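Citrinin polyketide synthase (Monascus purpureus, PDB 5MPT) builds the polyketide precursor of the mycotoxin citrinin from malonyl-CoA units, the domain described here being its C-methyltransferase, with S-adenosyl-L-homocysteine bound. Local coordinates at residues E191-Q196 / D308-L313; I56-E61 / P66-A71; G38-E43 / P133-E138. One frame throughout, in Å; residues are numbered along the deposited sequence.

Interaction 1 (E191-Q196 / D308-L313); sequences EFFLEQ and DGFLLL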
ATOM      1  N   GLU A 191      10.628 -11.587   2.818  1.00 21.37           N
ATOM      2  CA  GLU A 191      11.101 -12.959   2.605  1.00 22.99           C
ATOM      3  C   GLU A 191      12.421 -13.212   3.325  1.00 20.19           C
ATOM      4  O   GLU A 191      12.589 -14.232   3.985  1.00 21.02           O
ATOM      5  CB  GLU A 191      11.266 -13.272   1.126  1.00 27.05           C
ATOM      6  CG  GLU A 191       9.991 -13.189   0.305  1.00 28.35           C
ATOM      7  CD  GLU A 191      10.290 -13.419  -1.164  1.00 30.69           C
ATOM      8  OE1 GLU A 191      10.025 -12.492  -1.967  1.00 32.01           O
ATOM      9  OE2 GLU A 191      10.819 -14.510  -1.499  1.00 32.43           O
ATOM     10  N   PHE A 192      13.390 -12.310   3.162  1.00 19.25           N
ATOM     11  CA  PHE A 192      14.696 -12.463   3.795  1.00 19.79           C
ATOM     12  C   PHE A 192      14.574 -12.504   5.314  1.00 19.55           C
ATOM     13  O   PHE A 192      15.160 -13.374   5.992  1.00 21.07           O
ATOM     14  CB  PHE A 192      15.606 -11.314   3.308  1.00 18.55           C
ATOM     15  CG  PHE A 192      16.956 -11.310   3.919  1.00 19.91           C
ATOM     16  CD1 PHE A 192      17.745 -12.458   3.921  1.00 19.61           C
ATOM     17  CD2 PHE A 192      17.454 -10.150   4.497  1.00 22.99           C
ATOM     18  CE1 PHE A 192      19.040 -12.415   4.443  1.00 20.27           C
ATOM     19  CE2 PHE A 192      18.727 -10.117   5.060  1.00 24.12           C
ATOM     20  CZ  PHE A 192      19.519 -11.245   5.027  1.00 21.78           C
ATOM     21  N   PHE A 193      13.757 -11.614   5.868  1.00 19.17           N
ATOM     22  CA  PHE A 193      13.536 -11.602   7.300  1.00 19.38           C
ATOM     23  C   PHE A 193      12.995 -12.952   7.757  1.00 19.53           C
ATOM     24  O   PHE A 193      13.512 -13.570   8.704  1.00 19.92           O
ATOM     25  CB  PHE A 193      12.571 -10.475   7.662  1.00 18.13           C
ATOM     26  CG  PHE A 193      11.926 -10.653   8.997  1.00 18.82           C
ATOM     27  CD1 PHE A 193      12.685 -10.639  10.158  1.00 19.18           C
ATOM     28  CD2 PHE A 193      10.554 -10.838   9.091  1.00 19.41           C
ATOM     29  CE1 PHE A 193      12.127 -10.825  11.400  1.00 20.66           C
ATOM     30  CE2 PHE A 193       9.970 -11.015  10.335  1.00 21.65           C
ATOM     31  CZ  PHE A 193      10.756 -11.023  11.503  1.00 21.91           C
ATOM     32  N   LEU A 194      11.937 -13.434   7.089  1.00 21.46           N
ATOM     33  CA  LEU A 194      11.310 -14.681   7.519  1.00 22.95           C
ATOM     34  C   LEU A 194      12.262 -15.873   7.372  1.00 22.01           C
ATOM     35  O   LEU A 194      12.279 -16.766   8.229  1.00 23.22           O
ATOM     36  CB  LEU A 194      10.023 -14.921   6.739  1.00 26.54           C
ATOM     37  CG  LEU A 194       8.863 -13.986   7.088  1.00 32.08           C
ATOM     38  CD1 LEU A 194       7.720 -14.144   6.082  1.00 34.59           C
ATOM     39  CD2 LEU A 194       8.373 -14.246   8.529  1.00 34.65           C
ATOM     40  N   GLU A 195      13.051 -15.917   6.288  1.00 21.65           N
ATOM     41  CA  GLU A 195      13.997 -17.007   6.117  1.00 22.14           C
ATOM     42  C   GLU A 195      15.015 -17.006   7.245  1.00 22.56           C
ATOM     43  O   GLU A 195      15.307 -18.055   7.838  1.00 22.39           O
ATOM     44  CB  GLU A 195      14.690 -16.897   4.755  1.00 23.12           C
ATOM     45  CG  GLU A 195      15.642 -18.031   4.535  1.00 26.84           C
ATOM     46  CD  GLU A 195      16.080 -18.180   3.100  1.00 32.62           C
ATOM     47  OE1 GLU A 195      16.000 -17.196   2.354  1.00 31.90           O
ATOM     48  OE2 GLU A 195      16.495 -19.290   2.707  1.00 38.30           O
ATOM     49  N   GLN A 196      15.549 -15.829   7.580  1.00 22.63           N
ATOM     50  CA  GLN A 196      16.537 -15.758   8.653  1.00 23.01           C
ATOM     51  C   GLN A 196      15.895 -16.075   9.995  1.00 22.01           C
ATOM     52  O   GLN A 196      16.537 -16.639  10.900  1.00 23.09           O
ATOM     53  CB  GLN A 196      17.169 -14.364   8.666  1.00 23.53           C
ATOM     54  CG  GLN A 196      18.063 -14.098   7.464  1.00 22.97           C
ATOM     55  CD  GLN A 196      19.244 -15.053   7.441  1.00 25.89           C
ATOM     56  OE1 GLN A 196      19.884 -15.293   8.464  1.00 27.60           O
ATOM     57  NE2 GLN A 196      19.459 -15.683   6.307  1.00 26.55           N
ATOM     58  N   ASP A 308       4.009 -14.943  22.190  1.00 22.05           N
ATOM     59  CA  ASP A 308       5.347 -14.950  21.622  1.00 21.83           C
ATOM     60  C   ASP A 308       5.372 -14.481  20.166  1.00 21.13           C
ATOM     61  O   ASP A 308       6.433 -14.523  19.538  1.00 20.09           O
ATOM     62  CB  ASP A 308       5.990 -16.344  21.753  1.00 23.13           C
ATOM     63  CG  ASP A 308       5.230 -17.435  21.006  1.00 23.99           C
ATOM     64  OD1 ASP A 308       4.356 -17.112  20.217  1.00 24.03           O
ATOM     65  OD2 ASP A 308       5.489 -18.644  21.193  1.00 23.27           O
ATOM     66  N   GLY A 309       4.251 -13.979  19.642  1.00 21.92           N
ATOM     67  CA  GLY A 309       4.142 -13.645  18.235  1.00 22.94           C
ATOM     68  C   GLY A 309       4.403 -12.181  17.920  1.00 21.24           C
ATOM     69  O   GLY A 309       4.703 -11.353  18.782  1.00 20.67           O
ATOM     70  N   PHE A 310       4.217 -11.857  16.639  1.00 19.58           N
ATOM     71  CA  PHE A 310       4.417 -10.486  16.202  1.00 17.99           C
ATOM     72  C   PHE A 310       3.613 -10.192  14.952  1.00 19.20           C
ATOM     73  O   PHE A 310       3.264 -11.078  14.155  1.00 19.29           O
ATOM     74  CB  PHE A 310       5.893 -10.167  15.920  1.00 17.87           C
ATOM     75  CG  PHE A 310       6.483 -10.958  14.806  1.00 18.73           C
ATOM     76  CD1 PHE A 310       7.138 -12.138  15.056  1.00 18.80           C
ATOM     77  CD2 PHE A 310       6.436 -10.495  13.512  1.00 19.69           C
ATOM     78  CE1 PHE A 310       7.687 -12.867  14.055  1.00 18.98           C
ATOM     79  CE2 PHE A 310       7.021 -11.223  12.490  1.00 18.74           C
ATOM     80  CZ  PHE A 310       7.644 -12.394  12.751  1.00 17.68           C
ATOM     81  N   LEU A 311       3.377  -8.904  14.786  1.00 18.54           N
ATOM     82  CA  LEU A 311       2.815  -8.323  13.583  1.00 19.71           C
ATOM     83  C   LEU A 311       3.933  -7.776  12.704  1.00 19.98           C
ATOM     84  O   LEU A 311       4.790  -7.034  13.186  1.00 19.87           O
ATOM     85  CB  LEU A 311       1.852  -7.202  13.962  1.00 20.35           C
ATOM     86  CG  LEU A 311       1.344  -6.264  12.843  1.00 20.18           C
ATOM     87  CD1 LEU A 311       0.530  -7.047  11.842  1.00 22.11           C
ATOM     88  CD2 LEU A 311       0.521  -5.178  13.477  1.00 19.38           C
ATOM     89  N   LEU A 312       3.856  -8.069  11.414  1.00 17.79           N
ATOM     90  CA  LEU A 312       4.735  -7.478  10.409  1.00 19.22           C
ATOM     91  C   LEU A 312       3.861  -6.705   9.436  1.00 18.93           C
ATOM     92  O   LEU A 312       3.226  -7.293   8.557  1.00 18.88           O
ATOM     93  CB  LEU A 312       5.566  -8.535   9.695  1.00 19.53           C
ATOM     94  CG  LEU A 312       6.628  -7.932   8.785  1.00 20.05           C
ATOM     95  CD1 LEU A 312       7.691  -7.189   9.563  1.00 21.52           C
ATOM     96  CD2 LEU A 312       7.306  -9.037   8.016  1.00 17.31           C
ATOM     97  N   LEU A 313       3.842  -5.394   9.614  1.00 18.86           N
ATOM     98  CA  LEU A 313       3.206  -4.497   8.659  1.00 18.34           C
ATOM     99  C   LEU A 313       4.138  -4.185   7.496  1.00 17.26           C
ATOM    100  O   LEU A 313       5.359  -4.024   7.659  1.00 18.61           O
ATOM    101  CB  LEU A 313       2.821  -3.186   9.333  1.00 18.65           C
ATOM    102  CG  LEU A 313       1.782  -3.238  10.428  1.00 20.80           C
ATOM    103  CD1 LEU A 313       1.827  -1.954  11.226  1.00 23.35           C
ATOM    104  CD2 LEU A 313       0.390  -3.419   9.819  1.00 20.84           C
TER
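Phe193 of helix 181-198 and Phe310 of strand 309-316 show how a helix is seated on a sheet by apolar side chains, two of them aromatic. The two rings come from opposite directions and meet at their outer ends, Phe193 CZ lying 3.6 Å from Phe310 CZ. Their centroids are 5.6 Å apart with planes at 68°, an oblique pairing in which CE2 of Phe310 lies in the plane of the Phe193 ring, at its edge. Phe193 reaches the strand because its CG stands anti to the backbone N (chi1 161°).

The aliphatic part of the contact comes two residues further along the strand, on the same face of the sheet. There Leu312 slides past Phe193 in the opposite direction, and its CD2 methyl comes within 3.9 Å of Phe193 CD2. All three side chains are buried, and the touching atoms are all carbon.

Strand 309-316 is an inner strand of the Rossmann-like methyltransferase sheet, between 279-285 and the antiparallel 375-381. Ile379 of 375-381 touches Phe193, Phe310 and Leu312 alike, and helix 14-26 closes over the two rings through Ala20 and Ala24 on Phe193 and Ile17 on Phe310.

Interaction 2 (I56-E61 / P66-A71); sequences IVNAFE and PIRSAA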
ATOM      1  N   ILE A  56      -4.979  15.790 -14.752  1.00 24.93           N
ATOM      2  CA  ILE A  56      -5.838  16.696 -13.998  1.00 25.42           C
ATOM      3  C   ILE A  56      -6.184  17.914 -14.837  1.00 23.09           C
ATOM      4  O   ILE A  56      -7.348  18.328 -14.922  1.00 22.90           O
ATOM      5  CB  ILE A  56      -5.147  17.097 -12.681  1.00 25.00           C
ATOM      6  CG1 ILE A  56      -5.074  15.912 -11.742  1.00 24.29           C
ATOM      7  CG2 ILE A  56      -5.899  18.251 -12.025  1.00 25.02           C
ATOM      8  CD1 ILE A  56      -4.023  16.050 -10.701  1.00 23.58           C
ATOM      9  N   VAL A  57      -5.178  18.485 -15.509  1.00 22.53           N
ATOM     10  CA  VAL A  57      -5.409  19.648 -16.345  1.00 22.55           C
ATOM     11  C   VAL A  57      -6.436  19.320 -17.428  1.00 23.99           C
ATOM     12  O   VAL A  57      -7.382  20.082 -17.666  1.00 23.07           O
ATOM     13  CB  VAL A  57      -4.091  20.140 -16.962  1.00 25.63           C
ATOM     14  CG1 VAL A  57      -4.396  21.154 -18.051  1.00 29.37           C
ATOM     15  CG2 VAL A  57      -3.210  20.780 -15.917  1.00 24.99           C
ATOM     16  N   ASN A  58      -6.286  18.151 -18.059  1.00 24.20           N
ATOM     17  CA  ASN A  58      -7.247  17.721 -19.065  1.00 24.78           C
ATOM     18  C   ASN A  58      -8.654  17.596 -18.494  1.00 25.15           C
ATOM     19  O   ASN A  58      -9.622  17.982 -19.152  1.00 28.33           O
ATOM     20  CB  ASN A  58      -6.801  16.396 -19.674  1.00 23.78           C
ATOM     21  CG  ASN A  58      -5.650  16.549 -20.615  1.00 25.94           C
ATOM     22  OD1 ASN A  58      -5.339  17.660 -21.076  1.00 27.09           O
ATOM     23  ND2 ASN A  58      -5.004  15.427 -20.938  1.00 26.46           N
ATOM     24  N   ALA A  59      -8.793  17.023 -17.293  1.00 24.80           N
ATOM     25  CA  ALA A  59     -10.109  16.882 -16.680  1.00 24.11           C
ATOM     26  C   ALA A  59     -10.723  18.247 -16.375  1.00 25.10           C
ATOM     27  O   ALA A  59     -11.927  18.470 -16.559  1.00 25.35           O
ATOM     28  CB  ALA A  59      -9.979  16.022 -15.414  1.00 22.63           C
ATOM     29  N   PHE A  60      -9.903  19.166 -15.881  1.00 25.08           N
ATOM     30  CA  PHE A  60     -10.370  20.499 -15.552  1.00 24.54           C
ATOM     31  C   PHE A  60     -10.903  21.219 -16.790  1.00 24.05           C
ATOM     32  O   PHE A  60     -11.986  21.835 -16.764  1.00 23.23           O
ATOM     33  CB  PHE A  60      -9.205  21.254 -14.920  1.00 26.61           C
ATOM     34  CG  PHE A  60      -9.116  21.083 -13.447  1.00 25.59           C
ATOM     35  CD1 PHE A  60      -9.418  19.863 -12.846  1.00 23.62           C
ATOM     36  CD2 PHE A  60      -8.745  22.144 -12.644  1.00 27.32           C
ATOM     37  CE1 PHE A  60      -9.369  19.721 -11.484  1.00 23.60           C
ATOM     38  CE2 PHE A  60      -8.679  21.984 -11.265  1.00 25.06           C
ATOM     39  CZ  PHE A  60      -8.994  20.792 -10.694  1.00 23.57           C
ATOM     40  N   GLU A  61     -10.172  21.121 -17.895  1.00 24.38           N
ATOM     41  CA  GLU A  61     -10.619  21.695 -19.158  1.00 28.64           C
ATOM     42  C   GLU A  61     -11.978  21.106 -19.558  1.00 27.81           C
ATOM     43  O   GLU A  61     -12.922  21.835 -19.930  1.00 25.44           O
ATOM     44  CB  GLU A  61      -9.520  21.417 -20.208  1.00 36.45           C
ATOM     45  CG  GLU A  61      -9.368  22.378 -21.405  1.00 47.14           C
ATOM     46  CD  GLU A  61      -9.208  23.843 -21.013  1.00 51.95           C
ATOM     47  OE1 GLU A  61     -10.199  24.579 -21.142  1.00 55.24           O
ATOM     48  OE2 GLU A  61      -8.113  24.257 -20.577  1.00 50.18           O
ATOM     49  N   PRO A  66     -10.697  26.697 -17.769  1.00 31.88           N
ATOM     50  CA  PRO A  66      -9.759  26.957 -18.868  1.00 33.69           C
ATOM     51  C   PRO A  66      -8.322  27.120 -18.397  1.00 35.80           C
ATOM     52  O   PRO A  66      -7.624  28.063 -18.770  1.00 37.85           O
ATOM     53  CB  PRO A  66     -10.301  28.257 -19.466  1.00 34.85           C
ATOM     54  CG  PRO A  66     -10.848  28.956 -18.280  1.00 34.05           C
ATOM     55  CD  PRO A  66     -11.485  27.903 -17.449  1.00 32.91           C
ATOM     56  N   ILE A  67      -7.876  26.189 -17.558  1.00 31.66           N
ATOM     57  CA  ILE A  67      -6.591  26.347 -16.896  1.00 32.61           C
ATOM     58  C   ILE A  67      -5.461  26.375 -17.917  1.00 33.95           C
ATOM     59  O   ILE A  67      -4.461  27.075 -17.725  1.00 39.43           O
ATOM     60  CB  ILE A  67      -6.432  25.233 -15.833  1.00 32.79           C
ATOM     61  CG1 ILE A  67      -5.067  25.320 -15.149  1.00 34.50           C
ATOM     62  CG2 ILE A  67      -6.673  23.858 -16.446  1.00 35.07           C
ATOM     63  CD1 ILE A  67      -4.990  24.538 -13.810  1.00 35.11           C
ATOM     64  N   ARG A  68      -5.608  25.656 -19.029  1.00 35.23           N
ATOM     65  CA  ARG A  68      -4.526  25.595 -19.997  1.00 39.63           C
ATOM     66  C   ARG A  68      -4.295  26.947 -20.658  1.00 39.58           C
ATOM     67  O   ARG A  68      -3.161  27.281 -21.001  1.00 38.91           O
ATOM     68  CB  ARG A  68      -4.818  24.527 -21.048  1.00 46.21           C
ATOM     69  CG  ARG A  68      -3.585  24.134 -21.840  1.00 50.05           C
ATOM     70  CD  ARG A  68      -3.919  23.262 -23.027  1.00 48.86           C
ATOM     71  NE  ARG A  68      -5.045  22.376 -22.766  1.00 45.15           N
ATOM     72  CZ  ARG A  68      -4.958  21.211 -22.140  1.00 43.67           C
ATOM     73  NH1 ARG A  68      -3.782  20.776 -21.689  1.00 42.80           N
ATOM     74  NH2 ARG A  68      -6.053  20.484 -21.966  1.00 44.02           N
ATOM     75  N   SER A  69      -5.347  27.744 -20.831  1.00 38.80           N
ATOM     76  CA  SER A  69      -5.244  29.012 -21.537  1.00 38.92           C
ATOM     77  C   SER A  69      -5.337  30.223 -20.623  1.00 39.24           C
ATOM     78  O   SER A  69      -5.201  31.357 -21.100  1.00 39.54           O
ATOM     79  CB  SER A  69      -6.329  29.083 -22.606  1.00 37.64           C
ATOM     80  OG  SER A  69      -7.608  28.835 -22.046  1.00 39.05           O
ATOM     81  N   ALA A  70      -5.549  30.018 -19.328  1.00 37.91           N
ATOM     82  CA  ALA A  70      -5.763  31.124 -18.408  1.00 38.22           C
ATOM     83  C   ALA A  70      -4.503  31.961 -18.266  1.00 39.38           C
ATOM     84  O   ALA A  70      -3.382  31.438 -18.224  1.00 38.72           O
ATOM     85  CB  ALA A  70      -6.179  30.597 -17.034  1.00 39.72           C
ATOM     86  N   ALA A  71      -4.692  33.272 -18.169  1.00 43.75           N
ATOM     87  CA  ALA A  71      -3.569  34.176 -18.009  1.00 45.40           C
ATOM     88  C   ALA A  71      -3.094  34.175 -16.560  1.00 45.58           C
ATOM     89  O   ALA A  71      -3.767  33.681 -15.653  1.00 42.48           O
ATOM     90  CB  ALA A  71      -3.955  35.587 -18.441  1.00 45.15           C
TER
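The helix-turn-helix-like family region of this methyltransferase supplies a compact example of a chain folding back on the helix it has just left: the loop 66-71, which follows helix 40-62, returns along segment 56-61 of that helix. Its apolar part is made by Ile67, whose CG2 branch fits between Val57 and Phe60, 3.9 Å from Val57 CG1 and equally far from Phe60 CB. Phe60 is also packed against Met89 and Leu96 of helix 86-98, so Ile67 joins the loop to the same apolar cluster.

Polar groups lie beside this core. Glu61 bends at chi2 (54°) and turns its carboxylate to the returning backbone, where Glu61 OE2 accepts the backbone N-H of Arg68, N to OE2 3.3 Å, nearly along the C-O axis. The other oxygen, Glu61 OE1, lies 3.3 Å from Pro66 CA. Although Glu61 and Arg68 carry opposite charges, OE2 stands well out of the guanidinium plane, and any attraction between them probably acts through charge alone.

Arg68 reaches back over the helix, its chain bent at chi3, and Val57 CG1 lies over one face of the guanidinium, 3.7 Å from NH1. At the edge of that group, Arg68 NH2 donates to Asn58 OD1 at 3.0 Å with an N-H...O angle of 158°; the oxygen is only 12° out of the guanidinium plane, and NH2 itself lies in the carbonyl plane of Asn58.

Interaction 3 (G38-E43 / P133-E138); sequences GTYYNE and PLHAAE. With EDO (1,2-ethanediol), chain C.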
ATOM      1  N   GLY A  38      16.195   2.101  -6.937  1.00 23.59           N
ATOM      2  CA  GLY A  38      17.116   3.127  -6.483  1.00 22.84           C
ATOM      3  C   GLY A  38      17.118   4.433  -7.250  1.00 25.50           C
ATOM      4  O   GLY A  38      17.781   5.374  -6.812  1.00 26.63           O
ATOM      5  N   THR A  39      16.339   4.569  -8.315  1.00 28.21           N
ATOM      6  CA  THR A  39      16.144   5.872  -8.938  1.00 27.58           C
ATOM      7  C   THR A  39      14.712   6.324  -8.834  1.00 26.48           C
ATOM      8  O   THR A  39      14.346   7.311  -9.483  1.00 24.73           O
ATOM      9  CB  THR A  39      16.534   5.847 -10.408  1.00 26.49           C
ATOM     10  OG1 THR A  39      15.763   4.855 -11.091  1.00 26.33           O
ATOM     11  CG2 THR A  39      18.011   5.533 -10.560  1.00 25.70           C
ATOM     12  N   TYR A  40      13.891   5.641  -8.039  1.00 24.53           N
ATOM     13  CA  TYR A  40      12.449   5.871  -8.126  1.00 25.30           C
ATOM     14  C   TYR A  40      12.063   7.261  -7.632  1.00 26.89           C
ATOM     15  O   TYR A  40      11.289   7.966  -8.290  1.00 28.58           O
ATOM     16  CB  TYR A  40      11.713   4.794  -7.339  1.00 25.55           C
ATOM     17  CG  TYR A  40      10.220   4.662  -7.667  1.00 24.17           C
ATOM     18  CD1 TYR A  40       9.796   3.931  -8.777  1.00 19.96           C
ATOM     19  CD2 TYR A  40       9.241   5.209  -6.845  1.00 26.59           C
ATOM     20  CE1 TYR A  40       8.461   3.804  -9.088  1.00 20.45           C
ATOM     21  CE2 TYR A  40       7.881   5.056  -7.143  1.00 26.81           C
ATOM     22  CZ  TYR A  40       7.509   4.323  -8.239  1.00 23.12           C
ATOM     23  OH  TYR A  40       6.199   4.152  -8.538  1.00 23.22           O
ATOM     24  N   TYR A  41      12.557   7.664  -6.459  1.00 28.17           N
ATOM     25  CA  TYR A  41      12.134   8.951  -5.907  1.00 30.10           C
ATOM     26  C   TYR A  41      12.584  10.106  -6.787  1.00 29.74           C
ATOM     27  O   TYR A  41      11.800  11.023  -7.086  1.00 31.05           O
ATOM     28  CB  TYR A  41      12.679   9.116  -4.490  1.00 33.02           C
ATOM     29  CG  TYR A  41      12.239  10.379  -3.783  1.00 43.10           C
ATOM     30  CD1 TYR A  41      11.017  10.439  -3.120  1.00 51.64           C
ATOM     31  CD2 TYR A  41      13.040  11.513  -3.777  1.00 47.27           C
ATOM     32  CE1 TYR A  41      10.606  11.596  -2.472  1.00 56.31           C
ATOM     33  CE2 TYR A  41      12.631  12.676  -3.135  1.00 52.38           C
ATOM     34  CZ  TYR A  41      11.417  12.709  -2.487  1.00 57.25           C
ATOM     35  OH  TYR A  41      11.026  13.864  -1.852  1.00 60.82           O
ATOM     36  N   ASN A  42      13.826  10.081  -7.242  1.00 27.54           N
ATOM     37  CA  ASN A  42      14.369  11.226  -7.963  1.00 27.57           C
ATOM     38  C   ASN A  42      14.141  11.185  -9.460  1.00 30.64           C
ATOM     39  O   ASN A  42      14.179  12.239 -10.095  1.00 31.12           O
ATOM     40  CB  ASN A  42      15.869  11.336  -7.683  1.00 31.24           C
ATOM     41  CG  ASN A  42      16.150  11.796  -6.268  1.00 41.00           C
ATOM     42  OD1 ASN A  42      15.456  12.659  -5.735  1.00 44.76           O
ATOM     43  ND2 ASN A  42      17.169  11.218  -5.648  1.00 46.65           N
ATOM     44  N   GLU A  43      13.934  10.009 -10.055  1.00 31.45           N
ATOM     45  CA  GLU A  43      13.833   9.944 -11.514  1.00 29.70           C
ATOM     46  C   GLU A  43      12.501   9.433 -12.055  1.00 28.53           C
ATOM     47  O   GLU A  43      12.112   9.834 -13.146  1.00 32.26           O
ATOM     48  CB  GLU A  43      14.957   9.070 -12.090  1.00 31.90           C
ATOM     49  CG  GLU A  43      16.356   9.623 -11.875  1.00 41.38           C
ATOM     50  CD  GLU A  43      17.427   8.786 -12.583  1.00 49.69           C
ATOM     51  OE1 GLU A  43      17.103   8.098 -13.587  1.00 45.17           O
ATOM     52  OE2 GLU A  43      18.592   8.813 -12.126  1.00 58.52           O
ATOM     53  N   PRO A 133      10.303   0.439 -17.906  1.00 27.74           N
ATOM     54  CA  PRO A 133       9.381  -0.706 -18.037  1.00 29.57           C
ATOM     55  C   PRO A 133       9.140  -1.480 -16.745  1.00 29.05           C
ATOM     56  O   PRO A 133       8.097  -2.126 -16.615  1.00 29.43           O
ATOM     57  CB  PRO A 133      10.059  -1.580 -19.102  1.00 32.57           C
ATOM     58  CG  PRO A 133      11.529  -1.211 -19.023  1.00 30.51           C
ATOM     59  CD  PRO A 133      11.543   0.257 -18.707  1.00 27.65           C
ATOM     60  N   LEU A 134      10.081  -1.490 -15.805  1.00 27.81           N
ATOM     61  CA  LEU A 134       9.842  -2.244 -14.587  1.00 26.34           C
ATOM     62  C   LEU A 134       8.746  -1.612 -13.748  1.00 24.00           C
ATOM     63  O   LEU A 134       8.115  -2.311 -12.948  1.00 25.03           O
ATOM     64  CB  LEU A 134      11.117  -2.348 -13.763  1.00 26.84           C
ATOM     65  CG  LEU A 134      12.289  -2.986 -14.490  1.00 29.13           C
ATOM     66  CD1 LEU A 134      13.449  -2.959 -13.561  1.00 29.32           C
ATOM     67  CD2 LEU A 134      11.973  -4.414 -14.893  1.00 31.04           C
ATOM     68  N   HIS A 135       8.497  -0.311 -13.933  1.00 22.94           N
ATOM     69  CA  HIS A 135       7.483   0.406 -13.173  1.00 23.11           C
ATOM     70  C   HIS A 135       6.254   0.659 -14.009  1.00 25.01           C
ATOM     71  O   HIS A 135       5.461   1.547 -13.683  1.00 23.46           O
ATOM     72  CB  HIS A 135       8.063   1.718 -12.632  1.00 23.55           C
ATOM     73  CG  HIS A 135       9.435   1.562 -12.067  1.00 22.35           C
ATOM     74  ND1 HIS A 135       9.654   0.911 -10.874  1.00 22.17           N
ATOM     75  CD2 HIS A 135      10.657   1.900 -12.550  1.00 23.05           C
ATOM     76  CE1 HIS A 135      10.952   0.872 -10.629  1.00 21.14           C
ATOM     77  NE2 HIS A 135      11.587   1.458 -11.640  1.00 21.41           N
ATOM     78  N   ALA A 136       6.039  -0.158 -15.042  1.00 24.94           N
ATOM     79  CA  ALA A 136       4.968   0.106 -15.985  1.00 25.57           C
ATOM     80  C   ALA A 136       3.602   0.057 -15.328  1.00 23.77           C
ATOM     81  O   ALA A 136       2.719   0.851 -15.692  1.00 24.10           O
ATOM     82  CB  ALA A 136       5.021  -0.884 -17.150  1.00 26.58           C
ATOM     83  N   ALA A 137       3.387  -0.874 -14.398  1.00 23.75           N
ATOM     84  CA  ALA A 137       2.028  -1.168 -13.962  1.00 24.63           C
ATOM     85  C   ALA A 137       1.351   0.058 -13.358  1.00 23.63           C
ATOM     86  O   ALA A 137       0.196   0.331 -13.664  1.00 21.77           O
ATOM     87  CB  ALA A 137       2.028  -2.345 -12.974  1.00 26.64           C
ATOM     88  N   GLU A 138       2.034   0.789 -12.468  1.00 23.28           N
ATOM     89  CA  GLU A 138       1.397   1.926 -11.815  1.00 23.51           C
ATOM     90  C   GLU A 138       1.204   3.082 -12.769  1.00 24.33           C
ATOM     91  O   GLU A 138       0.322   3.923 -12.553  1.00 26.02           O
ATOM     92  CB  GLU A 138       2.204   2.413 -10.621  1.00 21.95           C
ATOM     93  CG  GLU A 138       3.637   2.786 -10.915  1.00 21.45           C
ATOM     94  CD  GLU A 138       4.593   1.692 -10.519  1.00 21.36           C
ATOM     95  OE1 GLU A 138       4.297   0.519 -10.862  1.00 20.48           O
ATOM     96  OE2 GLU A 138       5.618   2.039  -9.907  1.00 22.00           O
TER
HETATM   97  C1  EDO C2202      16.199   1.155 -12.207  1.00 31.40           C
HETATM   98  O1  EDO C2202      16.854   2.373 -11.855  1.00 28.32           O
HETATM   99  C2  EDO C2202      14.936   1.478 -12.990  1.00 32.35           C
HETATM  100  O2  EDO C2202      14.290   2.613 -12.391  1.00 27.69           O
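His135 and Tyr40 make an edge-to-face pair that illustrates how one aromatic residue can serve two neighbours at once. His135 comes just after the short 3-10 turn at 133-134, and its imidazole presents a face to the edge of the tyrosine. Tyr40 CD1 sits 3.6 Å above the imidazole plane, offset toward the rim, while Tyr40 CE1 approaches His135 ND1 to 3.6 Å. The planes are inclined at 62°, with centroids 5.0 Å apart.

The opposite end of the imidazole is engaged differently. His135 NE2 donates to O2 of a 1,2-ethanediol molecule, probably from the crystallisation liquor, at 3.0 Å, and this oxygen lies in the ring plane. The diol spans to the other segment, where its O1 donates to Thr39 OG1 at 2.8 Å; Glu132 also binds the diol.

One helical turn after His135 comes Glu138. Its CG takes the position between backbone N and carbonyl carbon (chi1 56°), and a bend at chi2 brings the carboxylate to the phenol. Tyr40 OH donates to Glu138 OE2 at 2.6 Å, a short bond that uses the lone pair anti to the other carboxylate oxygen. The ring and carboxylate planes stand 55° apart. Ser180 bonds OE1, and Trp322 NE1 meets Tyr40 OH, so the buried carboxylate and phenol each have a second partner.

The buried tyrosine-carboxylate bond joins the starts of helices 40-62 and 136-146 in the helical part of the C-methyltransferase. It lies near the methyl-transfer site, the Glu138 side chain being about 9 Å from that of the active-site Tyr177.

The three contacts run along the length of an elongated domain. Interaction 3 lies about 27 Å, centre to centre, from each of the others, while interactions 1 and 2 are 48 Å apart on opposite sides of the chain's centre; none touches another. Helix 40-62 links interactions 2 and 3, its first turn serving interaction 3 and its last turns interaction 2. In sequence, interaction 2 is nested inside the loop closed by interaction 3, and interaction 1 follows both. Helix 181-198, which packs on the sheet in interaction 1, also touches interaction 3 through Pro181 and Ile182, so this one helix reaches from the neighbourhood of interaction 3 at its start to the sheet of interaction 1.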